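Local coordinates for spindle assembly abnormal protein 6 (Caenorhabditis elegans, PDB 4G79), which forms the central scaffold of centrioles, ensuring their ninefold symmetry, and is required for centrosome duplication, at residues F55-E69 and S129-V141. Numbering follows the deposited sequence.
Sequences FEISRSDDFEFLFSE and SKGKIFSIKLHAV
Strands 66-69 and 132-140 pair antiparallel over a short span, their axes 127° apart: Ser-68 and His-139 each donate N-H to the other's carbonyl O (N to O 2.8 Å both ways), and beyond the non-hydrogen-bonded pair Phe-67/Ala-140, Val-141 N donates to Leu-66 O (3.0 Å). There Leu-66 CG packs on Val-141 CB (3.8 Å). On the inner side Leu-138 spreads its two methyls: CD1 meets Ile-57 CG1 at 3.8 Å, the side chains crossing at about a right angle, while CD2 lies against Glu-69 CB (3.6 Å). Phe-67 turns its ring edge to the backbone N of Ala-140, and farther along Phe-55 CE2 lies 4.3 Å from Phe-134 CZ, a loose apolar contact. Glu-69 bends at chi2 (59°), bringing OE1 to the edge of the His-139 ring for a weak hydrogen bond from NE2 (3.3 Å), far from straight (124°). A water joins OE1 to Lys-137 O. An alanine here would probably leave His-139 NE2 and the bridging water without their carboxylate partner and open a gap beside Ile-136. The seam thus joins the 51-58/66-71 hairpin to strands 132-140 and 117-123 of the SAS-6 N-terminal domain, backbone bonds and apolar packing being supplemented by one weak Glu-69/His-139 link.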
ATOM      1  N   PHE A  55     -17.697 -12.648   2.183  1.00 30.11           N
ATOM      2  CA  PHE A  55     -16.465 -13.103   2.850  1.00 28.82           C
ATOM      3  C   PHE A  55     -16.845 -13.604   4.198  1.00 30.36           C
ATOM      4  O   PHE A  55     -17.612 -12.927   4.886  1.00 28.74           O
ATOM      5  CB  PHE A  55     -15.428 -11.971   2.965  1.00 30.83           C
ATOM      6  CG  PHE A  55     -14.811 -11.592   1.651  1.00 32.04           C
ATOM      7  CD1 PHE A  55     -15.468 -10.730   0.780  1.00 34.02           C
ATOM      8  CD2 PHE A  55     -13.556 -12.078   1.288  1.00 33.17           C
ATOM      9  CE1 PHE A  55     -14.887 -10.379  -0.444  1.00 34.12           C
ATOM     10  CE2 PHE A  55     -12.982 -11.719   0.066  1.00 36.10           C
ATOM     11  CZ  PHE A  55     -13.662 -10.891  -0.794  1.00 33.39           C
ATOM     12  N   GLU A  56     -16.389 -14.802   4.572  1.00 28.09           N
ATOM     13  CA  GLU A  56     -16.775 -15.383   5.867  1.00 29.81           C
ATOM     14  C   GLU A  56     -15.587 -15.979   6.538  1.00 33.27           C
ATOM     15  O   GLU A  56     -14.815 -16.713   5.905  1.00 32.67           O
ATOM     16  CB  GLU A  56     -17.857 -16.469   5.728  1.00 33.29           C
ATOM     17  CG  GLU A  56     -19.218 -16.018   5.196  1.00 47.29           C
ATOM     18  CD  GLU A  56     -20.145 -17.175   4.870  1.00 63.58           C
ATOM     19  OE1 GLU A  56     -20.086 -17.674   3.722  1.00 45.18           O
ATOM     20  OE2 GLU A  56     -20.902 -17.607   5.770  1.00 56.91           O
ATOM     21  N   ILE A  57     -15.419 -15.662   7.833  1.00 31.42           N
ATOM     22  CA  ILE A  57     -14.312 -16.248   8.594  1.00 29.88           C
ATOM     23  C   ILE A  57     -14.872 -16.954   9.841  1.00 32.71           C
ATOM     24  O   ILE A  57     -15.887 -16.540  10.411  1.00 32.44           O
ATOM     25  CB  ILE A  57     -13.166 -15.282   8.950  1.00 33.05           C
ATOM     26  CG1 ILE A  57     -13.590 -14.153   9.897  1.00 34.53           C
ATOM     27  CG2 ILE A  57     -12.333 -14.798   7.714  1.00 32.48           C
ATOM     28  CD1 ILE A  57     -12.384 -13.453  10.520  1.00 40.90           C
ATOM     29  N   SER A  58     -14.228 -18.052  10.213  1.00 29.80           N
ATOM     30  CA  SER A  58     -14.562 -18.834  11.407  1.00 31.28           C
ATOM     31  C   SER A  58     -13.330 -19.541  11.887  1.00 35.69           C
ATOM     32  O   SER A  58     -12.341 -19.632  11.156  1.00 32.34           O
ATOM     33  CB  SER A  58     -15.673 -19.847  11.122  1.00 35.02           C
ATOM     34  OG  SER A  58     -15.298 -20.748  10.092  1.00 38.99           O
ATOM     35  N   ARG A  59     -13.362 -20.037  13.136  1.00 34.48           N
ATOM     36  CA  ARG A  59     -12.264 -20.835  13.690  1.00 34.83           C
ATOM     37  C   ARG A  59     -12.838 -21.705  14.802  1.00 41.58           C
ATOM     38  O   ARG A  59     -13.764 -21.279  15.520  1.00 39.16           O
ATOM     39  CB  ARG A  59     -11.055 -20.002  14.135  1.00 36.24           C
ATOM     40  CG  ARG A  59     -11.242 -19.261  15.441  1.00 41.91           C
ATOM     41  CD  ARG A  59     -10.018 -18.423  15.724  1.00 48.54           C
ATOM     42  NE  ARG A  59     -10.120 -17.788  17.031  1.00 49.59           N
ATOM     43  CZ  ARG A  59      -9.135 -17.747  17.910  1.00 50.88           C
ATOM     44  NH1 ARG A  59      -7.956 -18.298  17.626  1.00 38.23           N
ATOM     45  NH2 ARG A  59      -9.308 -17.140  19.076  1.00 46.81           N
ATOM     46  N   SER A  60     -12.300 -22.936  14.939  1.00 41.91           N
ATOM     47  CA  SER A  60     -12.830 -23.930  15.861  1.00 43.50           C
ATOM     48  C   SER A  60     -12.510 -23.634  17.314  1.00 45.81           C
ATOM     49  O   SER A  60     -13.099 -24.281  18.196  1.00 45.97           O
ATOM     50  CB  SER A  60     -12.347 -25.327  15.491  1.00 50.39           C
ATOM     51  OG  SER A  60     -10.952 -25.479  15.679  1.00 52.77           O
ATOM     52  N   ASP A  61     -11.600 -22.665  17.580  1.00 40.04           N
ATOM     53  CA  ASP A  61     -11.237 -22.287  18.967  1.00 41.19           C
ATOM     54  C   ASP A  61     -12.347 -21.583  19.684  1.00 45.13           C
ATOM     55  O   ASP A  61     -12.342 -21.553  20.916  1.00 45.36           O
ATOM     56  CB  ASP A  61     -10.059 -21.297  18.985  1.00 42.22           C
ATOM     57  CG  ASP A  61      -8.917 -21.639  18.081  1.00 44.65           C
ATOM     58  OD1 ASP A  61      -9.118 -21.631  16.850  1.00 41.87           O
ATOM     59  OD2 ASP A  61      -7.805 -21.814  18.590  1.00 43.84           O
ATOM     60  N   ASP A  62     -13.194 -20.864  18.909  1.00 44.56           N
ATOM     61  CA  ASP A  62     -14.209 -19.997  19.468  1.00 45.34           C
ATOM     62  C   ASP A  62     -15.477 -20.015  18.618  1.00 47.38           C
ATOM     63  O   ASP A  62     -15.458 -19.562  17.465  1.00 42.75           O
ATOM     64  CB  ASP A  62     -13.599 -18.568  19.558  1.00 45.70           C
ATOM     65  CG  ASP A  62     -14.464 -17.511  20.223  1.00 52.07           C
ATOM     66  OD1 ASP A  62     -15.550 -17.868  20.760  1.00 50.44           O
ATOM     67  OD2 ASP A  62     -14.071 -16.333  20.193  1.00 54.64           O
ATOM     68  N   PHE A  63     -16.596 -20.494  19.210  1.00 47.97           N
ATOM     69  CA  PHE A  63     -17.901 -20.547  18.534  1.00 49.62           C
ATOM     70  C   PHE A  63     -18.418 -19.134  18.224  1.00 52.97           C
ATOM     71  O   PHE A  63     -19.241 -18.973  17.336  1.00 53.22           O
ATOM     72  CB  PHE A  63     -18.978 -21.304  19.371  1.00 55.34           C
ATOM     73  CG  PHE A  63     -18.659 -22.601  20.100  1.00 60.60           C
ATOM     74  CD1 PHE A  63     -17.912 -23.604  19.486  1.00 64.27           C
ATOM     75  CD2 PHE A  63     -19.217 -22.869  21.349  1.00 65.90           C
ATOM     76  CE1 PHE A  63     -17.680 -24.828  20.138  1.00 67.01           C
ATOM     77  CE2 PHE A  63     -18.978 -24.091  22.005  1.00 71.56           C
ATOM     78  CZ  PHE A  63     -18.206 -25.058  21.397  1.00 69.52           C
ATOM     79  N   GLU A  64     -17.940 -18.121  18.948  1.00 50.81           N
ATOM     80  CA  GLU A  64     -18.336 -16.723  18.760  1.00 51.63           C
ATOM     81  C   GLU A  64     -17.529 -16.047  17.650  1.00 51.99           C
ATOM     82  O   GLU A  64     -17.877 -14.940  17.254  1.00 52.82           O
ATOM     83  CB  GLU A  64     -18.186 -15.933  20.071  1.00 55.21           C
ATOM     84  CG  GLU A  64     -19.217 -16.312  21.122  1.00 67.13           C
ATOM     85  CD  GLU A  64     -19.045 -15.610  22.454  1.00 91.67           C
ATOM     86  OE1 GLU A  64     -17.894 -15.517  22.944  1.00 81.36           O
ATOM     87  OE2 GLU A  64     -20.075 -15.186  23.027  1.00 91.46           O
ATOM     88  N   PHE A  65     -16.454 -16.693  17.174  1.00 44.30           N
ATOM     89  CA  PHE A  65     -15.582 -16.211  16.116  1.00 41.51           C
ATOM     90  C   PHE A  65     -16.226 -16.580  14.784  1.00 44.18           C
ATOM     91  O   PHE A  65     -15.929 -17.616  14.204  1.00 43.52           O
ATOM     92  CB  PHE A  65     -14.169 -16.798  16.268  1.00 42.24           C
ATOM     93  CG  PHE A  65     -13.124 -16.111  15.431  1.00 42.45           C
ATOM     94  CD1 PHE A  65     -12.988 -16.406  14.074  1.00 43.10           C
ATOM     95  CD2 PHE A  65     -12.313 -15.124  15.978  1.00 45.57           C
ATOM     96  CE1 PHE A  65     -12.030 -15.760  13.297  1.00 43.30           C
ATOM     97  CE2 PHE A  65     -11.360 -14.471  15.193  1.00 47.27           C
ATOM     98  CZ  PHE A  65     -11.214 -14.808  13.865  1.00 42.45           C
ATOM     99  N   LEU A  66     -17.201 -15.788  14.369  1.00 41.07           N
ATOM    100  CA  LEU A  66     -17.964 -16.017  13.151  1.00 41.59           C
ATOM    101  C   LEU A  66     -18.285 -14.647  12.573  1.00 41.39           C
ATOM    102  O   LEU A  66     -19.048 -13.890  13.182  1.00 41.79           O
ATOM    103  CB  LEU A  66     -19.237 -16.849  13.487  1.00 44.87           C
ATOM    104  CG  LEU A  66     -20.019 -17.427  12.316  1.00 53.38           C
ATOM    105  CD1 LEU A  66     -19.105 -18.085  11.264  1.00 52.75           C
ATOM    106  CD2 LEU A  66     -21.102 -18.376  12.806  1.00 60.54           C
ATOM    107  N   PHE A  67     -17.608 -14.276  11.476  1.00 35.40           N
ATOM    108  CA  PHE A  67     -17.767 -12.934  10.919  1.00 33.87           C
ATOM    109  C   PHE A  67     -17.970 -12.955   9.431  1.00 33.94           C
ATOM    110  O   PHE A  67     -17.396 -13.807   8.748  1.00 32.50           O
ATOM    111  CB  PHE A  67     -16.539 -12.066  11.245  1.00 33.97           C
ATOM    112  CG  PHE A  67     -16.196 -12.010  12.717  1.00 35.27           C
ATOM    113  CD1 PHE A  67     -16.772 -11.059  13.542  1.00 39.04           C
ATOM    114  CD2 PHE A  67     -15.281 -12.900  13.271  1.00 36.65           C
ATOM    115  CE1 PHE A  67     -16.483 -11.032  14.910  1.00 40.91           C
ATOM    116  CE2 PHE A  67     -14.985 -12.865  14.638  1.00 40.54           C
ATOM    117  CZ  PHE A  67     -15.602 -11.944  15.451  1.00 39.51           C
ATOM    118  N   SER A  68     -18.755 -11.992   8.912  1.00 31.11           N
ATOM    119  CA  SER A  68     -18.942 -11.925   7.469  1.00 31.07           C
ATOM    120  C   SER A  68     -19.228 -10.513   6.998  1.00 35.14           C
ATOM    121  O   SER A  68     -19.589  -9.630   7.775  1.00 34.03           O
ATOM    122  CB  SER A  68     -20.071 -12.853   7.017  1.00 35.27           C
ATOM    123  OG  SER A  68     -21.357 -12.384   7.385  1.00 40.95           O
ATOM    124  N   GLU A  69     -19.074 -10.319   5.702  1.00 33.31           N
ATOM    125  CA  GLU A  69     -19.436  -9.080   5.039  1.00 32.58           C
ATOM    126  C   GLU A  69     -19.719  -9.396   3.593  1.00 36.37           C
ATOM    127  O   GLU A  69     -19.121 -10.313   3.002  1.00 33.58           O
ATOM    128  CB  GLU A  69     -18.360  -7.976   5.172  1.00 33.62           C
ATOM    129  CG  GLU A  69     -18.688  -6.642   4.488  1.00 39.19           C
ATOM    130  CD  GLU A  69     -19.955  -5.944   4.955  1.00 54.50           C
ATOM    131  OE1 GLU A  69     -19.847  -4.805   5.461  1.00 62.84           O
ATOM    132  OE2 GLU A  69     -21.054  -6.529   4.817  1.00 50.34           O
ATOM    133  N   SER A 129       8.280  -3.152   2.209  1.00 31.72           N
ATOM    134  CA  SER A 129       7.051  -2.797   2.898  1.00 32.33           C
ATOM    135  C   SER A 129       6.139  -3.979   3.179  1.00 35.11           C
ATOM    136  O   SER A 129       6.329  -5.076   2.654  1.00 31.42           O
ATOM    137  CB  SER A 129       6.276  -1.774   2.071  1.00 37.37           C
ATOM    138  OG  SER A 129       5.706  -2.404   0.942  1.00 44.87           O
ATOM    139  N   LYS A 130       5.115  -3.714   3.991  1.00 33.98           N
ATOM    140  CA  LYS A 130       4.113  -4.730   4.376  1.00 32.05           C
ATOM    141  C   LYS A 130       3.311  -5.222   3.173  1.00 33.55           C
ATOM    142  O   LYS A 130       2.912  -6.380   3.184  1.00 33.46           O
ATOM    143  CB  LYS A 130       3.172  -4.184   5.447  1.00 33.13           C
ATOM    144  CG  LYS A 130       3.866  -4.001   6.781  1.00 39.07           C
ATOM    145  CD  LYS A 130       2.915  -3.457   7.823  1.00 48.89           C
ATOM    146  CE  LYS A 130       3.593  -3.333   9.164  1.00 56.32           C
ATOM    147  NZ  LYS A 130       2.608  -3.120  10.252  1.00 67.55           N
ATOM    148  N   GLY A 131       3.146  -4.383   2.129  1.00 29.74           N
ATOM    149  CA  GLY A 131       2.415  -4.757   0.927  1.00 28.33           C
ATOM    150  C   GLY A 131       0.951  -5.089   1.175  1.00 29.97           C
ATOM    151  O   GLY A 131       0.438  -6.062   0.615  1.00 29.34           O
ATOM    152  N   LYS A 132       0.242  -4.248   1.944  1.00 28.08           N
ATOM    153  CA  LYS A 132      -1.203  -4.469   2.167  1.00 28.51           C
ATOM    154  C   LYS A 132      -1.968  -4.475   0.852  1.00 32.82           C
ATOM    155  O   LYS A 132      -1.788  -3.572   0.030  1.00 33.04           O
ATOM    156  CB  LYS A 132      -1.816  -3.414   3.099  1.00 30.74           C
ATOM    157  CG  LYS A 132      -3.226  -3.815   3.595  1.00 39.21           C
ATOM    158  CD  LYS A 132      -4.010  -2.641   4.149  1.00 45.96           C
ATOM    159  CE  LYS A 132      -4.015  -2.549   5.649  1.00 63.32           C
ATOM    160  NZ  LYS A 132      -4.898  -1.446   6.126  1.00 74.75           N
ATOM    161  N   ILE A 133      -2.797  -5.505   0.628  1.00 26.52           N
ATOM    162  CA  ILE A 133      -3.613  -5.572  -0.581  1.00 26.54           C
ATOM    163  C   ILE A 133      -4.923  -4.840  -0.289  1.00 31.72           C
ATOM    164  O   ILE A 133      -5.267  -3.863  -0.977  1.00 31.54           O
ATOM    165  CB  ILE A 133      -3.810  -7.041  -1.036  1.00 29.72           C
ATOM    166  CG1 ILE A 133      -2.418  -7.710  -1.275  1.00 31.63           C
ATOM    167  CG2 ILE A 133      -4.670  -7.081  -2.323  1.00 30.66           C
ATOM    168  CD1 ILE A 133      -2.476  -9.212  -1.628  1.00 36.59           C
ATOM    169  N   PHE A 134      -5.634  -5.276   0.759  1.00 28.04           N
ATOM    170  CA  PHE A 134      -6.869  -4.604   1.160  1.00 28.25           C
ATOM    171  C   PHE A 134      -7.193  -5.027   2.564  1.00 32.79           C
ATOM    172  O   PHE A 134      -6.568  -5.930   3.098  1.00 31.99           O
ATOM    173  CB  PHE A 134      -8.048  -4.932   0.175  1.00 30.34           C
ATOM    174  CG  PHE A 134      -8.646  -6.323   0.282  1.00 31.30           C
ATOM    175  CD1 PHE A 134      -8.063  -7.401  -0.374  1.00 32.26           C
ATOM    176  CD2 PHE A 134      -9.803  -6.548   1.027  1.00 35.41           C
ATOM    177  CE1 PHE A 134      -8.594  -8.687  -0.246  1.00 33.04           C
ATOM    178  CE2 PHE A 134     -10.348  -7.834   1.143  1.00 37.48           C
ATOM    179  CZ  PHE A 134      -9.741  -8.897   0.507  1.00 34.42           C
ATOM    180  N   SER A 135      -8.155  -4.358   3.160  1.00 31.97           N
ATOM    181  CA  SER A 135      -8.714  -4.721   4.445  1.00 33.21           C
ATOM    182  C   SER A 135     -10.219  -4.536   4.330  1.00 36.84           C
ATOM    183  O   SER A 135     -10.682  -3.676   3.582  1.00 35.86           O
ATOM    184  CB  SER A 135      -8.111  -3.909   5.595  1.00 39.09           C
ATOM    185  OG  SER A 135      -8.476  -2.543   5.552  1.00 50.80           O
ATOM    186  N   ILE A 136     -10.974  -5.349   5.043  1.00 32.25           N
ATOM    187  CA  ILE A 136     -12.427  -5.262   5.041  1.00 33.03           C
ATOM    188  C   ILE A 136     -12.918  -5.530   6.447  1.00 36.43           C
ATOM    189  O   ILE A 136     -12.374  -6.391   7.127  1.00 33.67           O
ATOM    190  CB  ILE A 136     -13.025  -6.248   3.978  1.00 36.31           C
ATOM    191  CG1 ILE A 136     -14.548  -6.040   3.786  1.00 39.77           C
ATOM    192  CG2 ILE A 136     -12.637  -7.723   4.222  1.00 32.04           C
ATOM    193  CD1 ILE A 136     -15.168  -6.685   2.530  1.00 47.23           C
ATOM    194  N   LYS A 137     -13.915  -4.768   6.892  1.00 34.93           N
ATOM    195  CA  LYS A 137     -14.535  -4.965   8.192  1.00 35.03           C
ATOM    196  C   LYS A 137     -15.580  -6.088   8.080  1.00 38.24           C
ATOM    197  O   LYS A 137     -16.507  -5.997   7.272  1.00 36.16           O
ATOM    198  CB  LYS A 137     -15.175  -3.649   8.667  1.00 37.80           C
ATOM    199  CG  LYS A 137     -15.726  -3.690  10.089  1.00 49.03           C
ATOM    200  CD  LYS A 137     -16.226  -2.328  10.517  1.00 62.87           C
ATOM    201  CE  LYS A 137     -16.786  -2.333  11.919  1.00 77.34           C
ATOM    202  NZ  LYS A 137     -17.067  -0.954  12.404  1.00 92.12           N
ATOM    203  N   LEU A 138     -15.405  -7.159   8.880  1.00 34.90           N
ATOM    204  CA  LEU A 138     -16.349  -8.286   8.896  1.00 33.82           C
ATOM    205  C   LEU A 138     -17.165  -8.179  10.157  1.00 39.21           C
ATOM    206  O   LEU A 138     -16.616  -7.943  11.223  1.00 39.86           O
ATOM    207  CB  LEU A 138     -15.637  -9.650   8.778  1.00 32.09           C
ATOM    208  CG  LEU A 138     -14.620  -9.792   7.616  1.00 33.74           C
ATOM    209  CD1 LEU A 138     -14.038 -11.200   7.588  1.00 33.59           C
ATOM    210  CD2 LEU A 138     -15.282  -9.552   6.248  1.00 33.36           C
ATOM    211  N   HIS A 139     -18.466  -8.327  10.038  1.00 38.72           N
ATOM    212  CA  HIS A 139     -19.375  -8.178  11.178  1.00 41.81           C
ATOM    213  C   HIS A 139     -19.742  -9.525  11.790  1.00 42.73           C
ATOM    214  O   HIS A 139     -19.848 -10.519  11.065  1.00 38.57           O
ATOM    215  CB  HIS A 139     -20.651  -7.445  10.715  1.00 45.89           C
ATOM    216  CG  HIS A 139     -20.352  -6.118  10.097  1.00 50.87           C
ATOM    217  ND1 HIS A 139     -20.152  -4.990  10.874  1.00 55.24           N
ATOM    218  CD2 HIS A 139     -20.162  -5.791   8.793  1.00 53.14           C
ATOM    219  CE1 HIS A 139     -19.880  -4.011  10.023  1.00 55.19           C
ATOM    220  NE2 HIS A 139     -19.889  -4.442   8.758  1.00 53.94           N
ATOM    221  N   ALA A 140     -19.982  -9.544  13.119  1.00 41.54           N
ATOM    222  CA  ALA A 140     -20.370 -10.767  13.830  1.00 43.13           C
ATOM    223  C   ALA A 140     -21.692 -11.308  13.279  1.00 48.44           C
ATOM    224  O   ALA A 140     -22.617 -10.535  13.012  1.00 49.43           O
ATOM    225  CB  ALA A 140     -20.482 -10.500  15.323  1.00 46.07           C
ATOM    226  N   VAL A 141     -21.736 -12.627  13.040  1.00 44.11           N
ATOM    227  CA  VAL A 141     -22.881 -13.334  12.455  1.00 51.16           C
ATOM    228  C   VAL A 141     -23.893 -13.680  13.551  1.00 85.96           C
ATOM    229  O   VAL A 141     -23.505 -13.900  14.692  1.00 68.60           O
ATOM    230  CB  VAL A 141     -22.412 -14.588  11.667  1.00 53.04           C
ATOM    231  CG1 VAL A 141     -23.589 -15.466  11.224  1.00 54.56           C
ATOM    232  CG2 VAL A 141     -21.556 -14.186  10.462  1.00 50.18           C
TER
HETATM  233  O   HOH W   1     -20.816 -14.256  16.009  1.00 67.70           O
HETATM  234  O   HOH W   2     -22.700 -10.224   9.301  1.00 62.43           O
HETATM  235  O   HOH W   3     -17.516  -3.899   6.027  1.00 51.56           O